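Local coordinates for periplasmic binding protein (Thermotoga lettingae TMO, PDB 4RY8) that binds 5-methylthioribose in the cleft between its two lobes and probably serves as the solute-binding component of a sugar transporter, at residues E113-D118 with L150-K155; Y123-Q128 with W247-G252; Y141-G146 with L202-E207; E169-G174 with K193-A198. All coordinates share one frame; numbering follows the deposited sequence.

In the fold
The four contacts illustrate how chemistry follows position in a two-lobed binding protein. Contact 1, buried where the chain crosses between lobes, is built from salt bridges, waters and sugar hydrogen bonds. Contacts 2 and 3 lie in the core of one lobe and share its mixed sheet: contact 2 packs helix 118-132 on strand 247-252 without polar bonds between its segments, while contact 3 joins two parallel strands by backbone bonds before its loop runs on to the same ligand as contact 1. Contact 4 sits at the surface, its centre about 25 Å from that of the chain, on a strand next to one used by contact 3; it consists of a bent lysine, a small apolar patch and a water.

Contact 1 of 4, residues E113-D118 with L150-K155; sequences EIEQDD and LDKRDK. With SR1 (5-S-methyl-5-thio-alpha-D-ribofuranose), chain G.
Asp118 and Arg153 bring their CA atoms to 5.7 Å where the chain leaves strand 113-115, turns into helix 118-132 and meets helix 148-163. This turn is one of the crossovers that join the two lobes of the periplasmic binding protein fold, a worked example of charge pairs lying beside a ligand cleft. Arg153, extended from CG to NE, directs both NE and NH2 at a single oxygen, OD1 of Asp118. NE lies 2.9 Å from that OD1 and above the carboxylate plane, which is turned 56° from the guanidinium. Along the edge that carries NH1 and NH2 the guanidinium meets the sugar, NH2 being shared with Asp118: NH1 of Arg153 reaches O3 of the methylthioribose at 2.9 Å and NH2 reaches O2 at 3.1 Å. The same O2 takes a bond from Gln116 NE2 at 3.0 Å, and Gln116 OE1 accepts a hydrogen bond from Thr253 OG1, which is likely to limit rotation of that amide. With a methionine in place of Arg153, Asp118 would probably be left as a buried charge without its mate, and O2 and O3 of the sugar would each lose a donor. Lys152, stretched out past CB of Asp118, spans to Glu115, whose OE1 also pairs with Arg163 of the second subunit. Two waters bind the lysine amine, one leading to Glu113 OE1 and the other to Asp118 OD2. NZ of Lys152 meets OE1 of Glu115 at 2.9 Å from 64° above the carboxylate plane, while OE2 of Glu115 receives the backbone N of Asp118 at 2.7 Å.

Contact 2 of 4, residues Y123-Q128 with W247-G252; sequences YLISKQ and WVATVG
Ile125 and Val251 form the centre of this contact, sliding past each other so that each settles in a hollow of the opposite segment. Val251 points its CG2 into a shallow cup on the helix, where Leu124 CB lies 4.1 Å from that CG2 and Ile125 CB 4.0 Å from it. The far end of Ile125 closes the cup, since its CD1 comes down on the same methyl. Ile125 in turn sends its ethyl branch down onto the strand: with CG1 anti to the backbone N (chi1 -168°), CD1 is carried past Val251 and comes to rest over the main chain. There CD1 of Ile125 is 3.8 Å from Ala249 O and 4.1 Å from Thr250 CA, in the dip between the side chains of Ala249 and Val251, a dip that exists because Thr250 turns its own side chain away. The case is a clear example of a helix laid over one face of the central sheet in an alpha/beta/alpha lobe, here with helix 118-132 running nearly antiparallel to strand 247-252, at 166° and 8.1 Å between the axes of the two segments. One turn further along the helix, Gln128 uses only its aliphatic part: CG stands 4.3 Å from Ala249 CB. Flanking contacts extend the surface, Ile125 and Gln128 also touching Tyr228 on the adjacent strand. On the other face of the sheet, Thr250 packs on Met240 of helix 234-240, and its hydroxyl is hydrogen-bonded to the backbone O of Asp231 and to Ser229.

Contact 3 of 4, residues Y141-G146 with L202-E207; sequences YVNVGG and LAMWDE. With SR1 (5-S-methyl-5-thio-alpha-D-ribofuranose), chain G.
Val142 binds the neighbouring strand through both its backbone polar atoms. Its N gives an almost straight bond to Leu202 O, with Val142 N and Leu202 O 2.7 Å apart, and its O receives Met204 N at 3.0 Å, the pattern of adjacent parallel strands. On one face of this pair Val142 CB meets Ala203 CB at 4.0 Å. On the other, Tyr141 and Leu202 lie side by side and point the same way, Tyr141 CD1 being 4.1 Å from Leu202 CD2. Met204, bent at chi2 (-49°), follows where the strand ends: its CG approaches Tyr141 CE1 obliquely at 3.9 Å, and its CB lies 3.7 Å from the amide carbon CG of Asn143. A second shell of bonds surrounds these groups. Asn143 sets its CB over one face of the Tyr141 ring, toward its rim, and gives ND2 to Tyr141 OH within the amide plane; the same ND2 also bonds Leu150 O, and the tyrosine hydroxyl bonds Asp154. Met204 O is hydrogen-bonded to Arg153 NH1, a link to an arginine that grips the sugar. Just beyond, Trp205 lays its indole against the methylthioribose, whose C5 sits 3.6 Å above the ring plane, offset toward the rim. Glu207 CB backs the opposite ring face, over its centre, and Phe208 is an edge-to-face neighbour of the indole. As in other alpha/beta sugar-binding lobes, the ligand is met at the C-terminal ends of parallel strands; here helix 118-132 covers Leu202 on one side of the sheet and Phe208 of helix 206-219 covers Val142 and Ala203 on the other.

Contact 4 of 4, residues E169-G174 with K193-A198; sequences EVAKIG and KEKPEA
Lys195, the first residue to leave the geometry of helix 180-194, lays its side chain over Val170 on the edge of the sheet. The chain bends at chi2 (-72°) and slides past the valine in the opposite direction: its CB is 4.1 Å from Val170 CG2, its CG skirts Ala171 CB, and its CE comes to 3.1 Å from Val170 O. The amine itself stops short of that oxygen and reaches it through a water, which donates to Val170 O at 2.7 Å and accepts a weak bond from Lys195 NZ. Shortening Lys195 to an alanine removes everything past CB, and is likely to bare the carbonyl of Val170 and cost the water its bond from the amine. Pro196 then carries the chain into a type I beta turn from Lys195 to Ala198, the short return of a beta-alpha-beta unit in which strand 167-173 leads through helix 180-194 to strand 200-203, with strand 137-142 lying between the two in the sheet. At Glu197 the side chain folds back, CG placed between the backbone N and the carbonyl carbon (chi1 81°), and OE2 lies against Val170 CG1 at 3.7 Å. Ala198 closes the turn, its N bonded to Lys195 O at 3.1 Å, and presents its methyl to the other valine branch, CB of Ala198 being 3.8 Å from CG2 of Val170. A psi of -15° at Val170 departs from regular strand geometry, and the CB atoms of Val170 and Ala171 both point toward the turn. Beneath, Ala198 also packs on Ile140, while Val170 and Glu197 both touch Asn138 of the same neighbouring strand.

Contact 1 of 4, residues E113-D118 with L150-K155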
# COMPACT_ATOMS: atom_id res chain seq x y z
N GLU C 113 2.61 9.96 16.40
CA GLU C 113 3.24 10.26 15.16
C GLU C 113 2.19 10.42 14.04
O GLU C 113 1.49 9.47 13.67
CB GLU C 113 4.22 9.17 14.79
CG GLU C 113 5.36 8.99 15.75
CD GLU C 113 6.22 7.79 15.37
OE1 GLU C 113 6.27 7.44 14.16
OE2 GLU C 113 6.87 7.20 16.27
N ILE C 114 2.10 11.64 13.51
CA ILE C 114 1.30 11.95 12.31
C ILE C 114 2.14 11.73 11.05
O ILE C 114 3.29 12.18 10.95
CB ILE C 114 0.77 13.41 12.35
CG1 ILE C 114 -0.05 13.63 13.63
CG2 ILE C 114 -0.08 13.69 11.13
CD1 ILE C 114 -0.44 15.07 13.93
N GLU C 115 1.61 10.99 10.09
CA GLU C 115 2.18 10.99 8.76
C GLU C 115 1.14 10.75 7.72
O GLU C 115 -0.02 10.45 8.05
CB GLU C 115 3.25 9.91 8.64
CG GLU C 115 2.76 8.53 9.04
CD GLU C 115 3.63 7.45 8.43
OE1 GLU C 115 4.53 6.92 9.15
OE2 GLU C 115 3.43 7.16 7.24
N GLN C 116 1.57 10.85 6.46
CA GLN C 116 0.64 10.68 5.35
C GLN C 116 0.61 9.27 4.78
O GLN C 116 0.26 9.08 3.60
CB GLN C 116 1.02 11.63 4.26
CG GLN C 116 1.00 13.06 4.72
CD GLN C 116 1.62 13.98 3.73
OE1 GLN C 116 0.93 14.64 2.96
NE2 GLN C 116 2.92 14.04 3.72
N ASP C 117 0.91 8.30 5.65
CA ASP C 117 1.03 6.89 5.28
C ASP C 117 2.05 6.86 4.17
O ASP C 117 1.75 6.54 3.03
CB ASP C 117 -0.30 6.23 4.88
CG ASP C 117 -0.23 4.73 4.90
OD1 ASP C 117 0.90 4.16 4.88
OD2 ASP C 117 -1.27 4.07 4.98
N ASP C 118 3.29 7.19 4.51
CA ASP C 118 4.32 7.30 3.45
C ASP C 118 4.74 6.00 2.73
O ASP C 118 5.20 6.04 1.56
CB ASP C 118 5.53 8.05 3.96
CG ASP C 118 5.22 9.51 4.18
OD1 ASP C 118 4.80 10.21 3.21
OD2 ASP C 118 5.32 9.91 5.34
N LEU C 150 10.74 10.85 3.02
CA LEU C 150 11.46 10.48 1.80
C LEU C 150 12.03 9.09 1.90
O LEU C 150 12.01 8.39 0.88
CB LEU C 150 12.57 11.45 1.47
CG LEU C 150 12.05 12.88 1.34
CD1 LEU C 150 13.13 13.81 0.85
CD2 LEU C 150 10.86 12.90 0.39
N ASP C 151 12.55 8.75 3.09
CA ASP C 151 13.15 7.44 3.36
C ASP C 151 12.10 6.30 3.34
O ASP C 151 12.34 5.25 2.82
CB ASP C 151 13.81 7.37 4.74
CG ASP C 151 15.12 8.14 4.86
OD1 ASP C 151 15.79 8.47 3.90
OD2 ASP C 151 15.47 8.45 6.00
N LYS C 152 10.95 6.53 3.97
CA LYS C 152 9.81 5.63 3.84
C LYS C 152 9.42 5.43 2.35
O LYS C 152 9.30 4.29 1.86
CB LYS C 152 8.63 6.20 4.60
CG LYS C 152 8.78 6.19 6.09
CD LYS C 152 7.72 7.04 6.78
CE LYS C 152 8.11 7.30 8.24
NZ LYS C 152 7.13 8.14 9.01
N ARG C 153 9.22 6.51 1.62
CA ARG C 153 8.90 6.36 0.20
C ARG C 153 10.02 5.64 -0.53
O ARG C 153 9.75 4.81 -1.39
CB ARG C 153 8.69 7.69 -0.44
CG ARG C 153 7.45 8.32 0.13
CD ARG C 153 7.34 9.81 -0.14
NE ARG C 153 6.41 10.45 0.81
CZ ARG C 153 6.27 11.76 0.99
NH1 ARG C 153 6.97 12.62 0.26
NH2 ARG C 153 5.42 12.23 1.92
N ASP C 154 11.27 5.93 -0.16
CA ASP C 154 12.39 5.27 -0.88
C ASP C 154 12.30 3.72 -0.84
O ASP C 154 12.50 3.03 -1.86
CB ASP C 154 13.71 5.77 -0.35
CG ASP C 154 14.88 5.09 -1.01
OD1 ASP C 154 15.21 5.36 -2.18
OD2 ASP C 154 15.39 4.23 -0.34
N LYS C 155 11.97 3.16 0.33
CA LYS C 155 11.88 1.71 0.52
C LYS C 155 10.93 1.06 -0.44
O LYS C 155 11.12 -0.06 -0.91
CB LYS C 155 11.49 1.39 1.96
CG LYS C 155 12.54 1.70 3.02
CD LYS C 155 13.75 0.80 2.87
CE LYS C 155 14.59 0.77 4.13
NZ LYS C 155 15.80 -0.09 3.96
CS SR1 G . 11.86 17.51 2.53
S SR1 G . 10.66 16.32 3.10
C5 SR1 G . 9.39 16.81 1.91
C4 SR1 G . 8.12 15.98 2.09
O4 SR1 G . 7.70 16.17 3.40
C1 SR1 G . 6.27 16.34 3.49
O1 SR1 G . 5.78 15.27 4.22
C2 SR1 G . 5.68 16.35 2.09
O2 SR1 G . 4.81 15.24 1.72
C3 SR1 G . 6.93 16.40 1.23
O3 SR1 G . 6.79 15.53 0.10
O HOH W 1 6.52 9.11 11.82
O HOH W 2 6.76 10.31 7.41

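Contact 2 of 4, residues Y123-Q128 with W247-G252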
# COMPACT_ATOMS: atom_id res chain seq x y z
N TYR C 123 4.53 3.23 -2.47
CA TYR C 123 4.02 2.10 -3.18
C TYR C 123 3.04 2.57 -4.26
O TYR C 123 3.13 2.18 -5.41
CB TYR C 123 3.27 1.14 -2.24
CG TYR C 123 2.75 -0.00 -3.06
CD1 TYR C 123 3.65 -0.85 -3.69
CD2 TYR C 123 1.38 -0.16 -3.35
CE1 TYR C 123 3.22 -1.86 -4.50
CE2 TYR C 123 0.94 -1.20 -4.17
CZ TYR C 123 1.89 -2.05 -4.74
OH TYR C 123 1.56 -3.10 -5.59
N LEU C 124 2.12 3.44 -3.90
CA LEU C 124 1.11 3.80 -4.91
C LEU C 124 1.73 4.52 -6.10
O LEU C 124 1.41 4.20 -7.25
CB LEU C 124 0.01 4.66 -4.32
CG LEU C 124 -0.99 4.05 -3.34
CD1 LEU C 124 -1.90 5.17 -2.85
CD2 LEU C 124 -1.80 2.90 -3.93
N ILE C 125 2.63 5.46 -5.84
CA ILE C 125 3.16 6.23 -6.98
C ILE C 125 4.12 5.38 -7.76
O ILE C 125 4.13 5.46 -8.99
CB ILE C 125 3.75 7.63 -6.59
CG1 ILE C 125 3.99 8.46 -7.84
CG2 ILE C 125 5.08 7.43 -5.79
CD1 ILE C 125 2.77 8.96 -8.61
N SER C 126 4.99 4.61 -7.07
CA SER C 126 5.95 3.77 -7.80
C SER C 126 5.28 2.68 -8.68
O SER C 126 5.69 2.49 -9.83
CB SER C 126 7.08 3.16 -6.85
OG SER C 126 7.59 4.13 -5.97
N LYS C 127 4.26 2.00 -8.15
CA LYS C 127 3.43 1.05 -8.92
C LYS C 127 2.71 1.71 -10.10
O LYS C 127 2.59 1.09 -11.14
CB LYS C 127 2.35 0.39 -8.07
CG LYS C 127 1.22 -0.19 -8.95
CD LYS C 127 0.13 -0.88 -8.18
CE LYS C 127 -0.94 0.05 -7.73
NZ LYS C 127 -1.80 -0.59 -6.71
N GLN C 128 2.26 2.96 -9.93
CA GLN C 128 1.54 3.67 -11.02
C GLN C 128 2.50 3.85 -12.21
O GLN C 128 2.15 3.61 -13.34
CB GLN C 128 1.06 5.01 -10.52
CG GLN C 128 0.23 5.80 -11.50
CD GLN C 128 -1.14 5.25 -11.57
OE1 GLN C 128 -1.43 4.21 -10.97
NE2 GLN C 128 -2.02 5.95 -12.27
N TRP C 247 3.57 15.85 -16.74
CA TRP C 247 3.26 15.48 -15.36
C TRP C 247 1.97 14.68 -15.31
O TRP C 247 0.87 15.26 -15.39
CB TRP C 247 3.18 16.74 -14.50
CG TRP C 247 3.31 16.50 -12.99
CD1 TRP C 247 3.21 15.32 -12.31
CD2 TRP C 247 3.49 17.51 -12.01
NE1 TRP C 247 3.37 15.54 -10.95
CE2 TRP C 247 3.56 16.88 -10.75
CE3 TRP C 247 3.66 18.89 -12.07
CZ2 TRP C 247 3.71 17.58 -9.58
CZ3 TRP C 247 3.87 19.59 -10.89
CH2 TRP C 247 3.89 18.95 -9.68
N VAL C 248 2.06 13.36 -15.18
CA VAL C 248 0.84 12.51 -15.39
C VAL C 248 0.07 12.05 -14.14
O VAL C 248 -1.13 11.82 -14.20
CB VAL C 248 1.09 11.33 -16.36
CG1 VAL C 248 1.49 11.84 -17.74
CG2 VAL C 248 2.14 10.42 -15.84
N ALA C 249 0.75 11.95 -13.01
CA ALA C 249 0.13 11.56 -11.77
C ALA C 249 0.95 12.02 -10.57
O ALA C 249 2.18 12.15 -10.64
CB ALA C 249 -0.06 10.05 -11.73
N THR C 250 0.23 12.27 -9.48
CA THR C 250 0.79 12.48 -8.16
C THR C 250 -0.11 11.77 -7.13
O THR C 250 -1.31 11.50 -7.34
CB THR C 250 0.94 14.01 -7.82
OG1 THR C 250 1.77 14.22 -6.67
CG2 THR C 250 -0.41 14.66 -7.56
N VAL C 251 0.51 11.44 -6.02
CA VAL C 251 -0.14 10.84 -4.90
C VAL C 251 0.03 11.76 -3.70
O VAL C 251 1.15 12.15 -3.34
CB VAL C 251 0.46 9.43 -4.68
CG1 VAL C 251 0.14 8.90 -3.29
CG2 VAL C 251 -0.08 8.52 -5.79
N GLY C 252 -1.07 12.12 -3.07
CA GLY C 252 -0.96 12.99 -1.89
C GLY C 252 -2.18 13.21 -1.04
O GLY C 252 -3.19 12.52 -1.17

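Contact 3 of 4, residues Y141-G146 with L202-E207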
# COMPACT_ATOMS: atom_id res chain seq x y z
N TYR C 141 15.27 9.10 -10.85
CA TYR C 141 14.67 9.10 -9.50
C TYR C 141 15.11 10.37 -8.79
O TYR C 141 16.31 10.62 -8.60
CB TYR C 141 15.22 7.91 -8.75
CG TYR C 141 14.75 7.70 -7.32
CD1 TYR C 141 13.42 7.84 -6.93
CD2 TYR C 141 15.62 7.18 -6.38
CE1 TYR C 141 13.03 7.60 -5.65
CE2 TYR C 141 15.23 6.93 -5.10
CZ TYR C 141 13.92 7.11 -4.75
OH TYR C 141 13.54 6.80 -3.49
N VAL C 142 14.15 11.15 -8.31
CA VAL C 142 14.49 12.39 -7.61
C VAL C 142 14.06 12.29 -6.15
O VAL C 142 12.84 12.30 -5.80
CB VAL C 142 13.89 13.61 -8.25
CG1 VAL C 142 14.62 14.84 -7.74
CG2 VAL C 142 13.89 13.52 -9.77
N ASN C 143 15.06 12.11 -5.31
CA ASN C 143 14.85 11.94 -3.89
C ASN C 143 16.19 11.99 -3.22
O ASN C 143 17.22 11.89 -3.90
CB ASN C 143 14.18 10.59 -3.60
CG ASN C 143 13.56 10.51 -2.22
OD1 ASN C 143 13.31 11.52 -1.55
ND2 ASN C 143 13.29 9.30 -1.79
N VAL C 144 16.16 12.19 -1.90
CA VAL C 144 17.37 12.32 -1.07
C VAL C 144 17.14 11.67 0.28
O VAL C 144 16.01 11.65 0.78
CB VAL C 144 17.72 13.81 -0.85
CG1 VAL C 144 17.46 14.61 -2.09
CG2 VAL C 144 16.91 14.44 0.28
N GLY C 145 18.20 11.15 0.89
CA GLY C 145 18.12 10.54 2.21
C GLY C 145 18.10 11.56 3.34
O GLY C 145 18.22 12.76 3.11
N GLY C 146 17.80 11.09 4.55
CA GLY C 146 17.79 11.95 5.73
C GLY C 146 16.47 12.62 6.08
O GLY C 146 16.40 13.42 7.01
N LEU C 202 10.44 9.92 -11.39
CA LEU C 202 9.76 9.64 -10.15
C LEU C 202 10.38 10.55 -9.09
O LEU C 202 11.55 10.42 -8.70
CB LEU C 202 9.89 8.17 -9.80
CG LEU C 202 9.31 7.74 -8.47
CD1 LEU C 202 7.79 7.85 -8.53
CD2 LEU C 202 9.77 6.32 -8.14
N ALA C 203 9.59 11.47 -8.62
CA ALA C 203 10.03 12.56 -7.75
C ALA C 203 9.21 12.53 -6.49
O ALA C 203 7.99 12.71 -6.51
CB ALA C 203 9.87 13.89 -8.44
N MET C 204 9.88 12.34 -5.38
CA MET C 204 9.21 12.02 -4.11
C MET C 204 8.80 13.26 -3.24
O MET C 204 8.43 13.11 -2.11
CB MET C 204 10.10 11.01 -3.35
CG MET C 204 10.15 9.57 -3.95
SD MET C 204 8.47 8.88 -4.32
CE MET C 204 8.88 7.15 -4.48
N TRP C 205 8.89 14.47 -3.79
CA TRP C 205 8.32 15.70 -3.16
C TRP C 205 7.87 16.62 -4.29
O TRP C 205 8.57 16.66 -5.29
CB TRP C 205 9.44 16.34 -2.27
CG TRP C 205 9.16 17.69 -1.68
CD1 TRP C 205 7.94 18.24 -1.36
CD2 TRP C 205 10.13 18.63 -1.29
NE1 TRP C 205 8.11 19.48 -0.82
CE2 TRP C 205 9.45 19.75 -0.76
CE3 TRP C 205 11.52 18.65 -1.34
CZ2 TRP C 205 10.12 20.87 -0.30
CZ3 TRP C 205 12.18 19.76 -0.90
CH2 TRP C 205 11.50 20.84 -0.36
N ASP C 206 6.71 17.34 -4.22
CA ASP C 206 6.32 18.15 -5.35
C ASP C 206 7.32 19.24 -5.75
O ASP C 206 7.35 19.62 -6.91
CB ASP C 206 4.84 18.73 -5.27
CG ASP C 206 4.61 19.67 -4.08
OD1 ASP C 206 5.49 19.87 -3.23
OD2 ASP C 206 3.48 20.26 -4.00
N GLU C 207 8.16 19.72 -4.84
CA GLU C 207 9.21 20.69 -5.20
C GLU C 207 10.30 20.08 -6.13
O GLU C 207 10.80 20.76 -7.05
CB GLU C 207 9.83 21.31 -3.95
CG GLU C 207 8.87 22.19 -3.17
CD GLU C 207 8.38 23.38 -3.98
OE1 GLU C 207 9.19 24.13 -4.57
OE2 GLU C 207 7.15 23.58 -4.01
CS SR1 G . 11.86 17.51 2.53
S SR1 G . 10.66 16.32 3.10
C5 SR1 G . 9.39 16.81 1.91
C4 SR1 G . 8.12 15.98 2.09
O4 SR1 G . 7.70 16.17 3.40
C1 SR1 G . 6.27 16.34 3.49
O1 SR1 G . 5.78 15.27 4.22
C2 SR1 G . 5.68 16.35 2.09
O2 SR1 G . 4.81 15.24 1.72
C3 SR1 G . 6.93 16.40 1.23
O3 SR1 G . 6.79 15.53 0.10

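Contact 4 of 4, residues E169-G174 with K193-A198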
# COMPACT_ATOMS: atom_id res chain seq x y z
N GLU C 169 16.46 2.09 -12.49
CA GLU C 169 16.89 3.39 -12.03
C GLU C 169 18.12 3.71 -12.85
O GLU C 169 19.08 2.99 -12.80
CB GLU C 169 17.22 3.38 -10.53
CG GLU C 169 17.65 4.74 -9.99
CD GLU C 169 17.81 4.79 -8.48
OE1 GLU C 169 16.96 4.28 -7.70
OE2 GLU C 169 18.79 5.42 -8.06
N VAL C 170 18.07 4.76 -13.66
CA VAL C 170 19.25 5.15 -14.44
C VAL C 170 19.97 6.38 -13.86
O VAL C 170 21.10 6.66 -14.26
CB VAL C 170 18.90 5.40 -15.92
CG1 VAL C 170 18.23 4.18 -16.53
CG2 VAL C 170 18.04 6.64 -16.07
N ALA C 171 19.31 7.12 -12.97
CA ALA C 171 19.92 8.18 -12.17
C ALA C 171 19.10 8.47 -10.93
O ALA C 171 17.84 8.35 -10.96
CB ALA C 171 20.11 9.47 -12.96
N LYS C 172 19.81 8.80 -9.85
CA LYS C 172 19.27 9.42 -8.62
C LYS C 172 19.75 10.86 -8.43
O LYS C 172 20.94 11.12 -8.30
CB LYS C 172 19.72 8.63 -7.37
CG LYS C 172 18.97 9.02 -6.09
CD LYS C 172 19.36 8.16 -4.89
CE LYS C 172 18.87 8.81 -3.65
NZ LYS C 172 18.70 7.87 -2.55
N ILE C 173 18.83 11.82 -8.36
CA ILE C 173 19.26 13.21 -8.19
C ILE C 173 18.43 13.86 -7.14
O ILE C 173 17.35 13.34 -6.72
CB ILE C 173 19.20 14.00 -9.52
CG1 ILE C 173 17.77 14.09 -10.03
CG2 ILE C 173 20.11 13.39 -10.58
CD1 ILE C 173 17.68 14.82 -11.36
N GLY C 174 18.89 15.02 -6.71
CA GLY C 174 18.16 15.81 -5.76
C GLY C 174 18.88 16.13 -4.46
O GLY C 174 19.61 15.30 -3.89
N LYS C 193 20.95 14.93 -20.25
CA LYS C 193 22.07 14.81 -21.16
C LYS C 193 22.94 13.61 -20.83
O LYS C 193 23.47 13.00 -21.74
CB LYS C 193 22.93 16.07 -21.23
CG LYS C 193 22.21 17.26 -21.85
CD LYS C 193 23.13 18.04 -22.78
CE LYS C 193 22.83 19.53 -22.77
NZ LYS C 193 23.45 20.19 -21.58
N GLU C 194 23.11 13.29 -19.54
CA GLU C 194 23.93 12.15 -19.14
C GLU C 194 23.21 10.80 -19.45
O GLU C 194 23.86 9.81 -19.79
CB GLU C 194 24.34 12.25 -17.66
CG GLU C 194 25.33 11.19 -17.17
CD GLU C 194 26.72 11.26 -17.82
OE1 GLU C 194 27.55 10.37 -17.53
OE2 GLU C 194 27.00 12.19 -18.61
N LYS C 195 21.88 10.77 -19.35
CA LYS C 195 21.08 9.55 -19.60
C LYS C 195 20.01 9.81 -20.67
O LYS C 195 18.86 10.02 -20.37
CB LYS C 195 20.43 9.05 -18.34
CG LYS C 195 21.36 8.96 -17.14
CD LYS C 195 22.37 7.84 -17.23
CE LYS C 195 23.33 7.98 -16.05
NZ LYS C 195 24.48 7.06 -16.16
N PRO C 196 20.41 9.81 -21.92
CA PRO C 196 19.41 10.10 -22.94
C PRO C 196 18.37 8.99 -23.10
O PRO C 196 17.32 9.22 -23.68
CB PRO C 196 20.23 10.28 -24.23
CG PRO C 196 21.55 9.61 -23.97
CD PRO C 196 21.76 9.57 -22.47
N GLU C 197 18.65 7.81 -22.55
CA GLU C 197 17.70 6.71 -22.60
C GLU C 197 16.56 6.89 -21.57
O GLU C 197 15.59 6.15 -21.61
CB GLU C 197 18.42 5.35 -22.42
CG GLU C 197 18.75 4.96 -20.97
CD GLU C 197 20.03 5.56 -20.40
OE1 GLU C 197 20.60 6.53 -20.98
OE2 GLU C 197 20.48 5.06 -19.34
N ALA C 198 16.66 7.87 -20.66
CA ALA C 198 15.71 7.98 -19.57
C ALA C 198 14.38 8.43 -20.18
O ALA C 198 14.37 9.25 -21.09
CB ALA C 198 16.21 8.96 -18.52
O HOH W 3 22.65 4.56 -15.01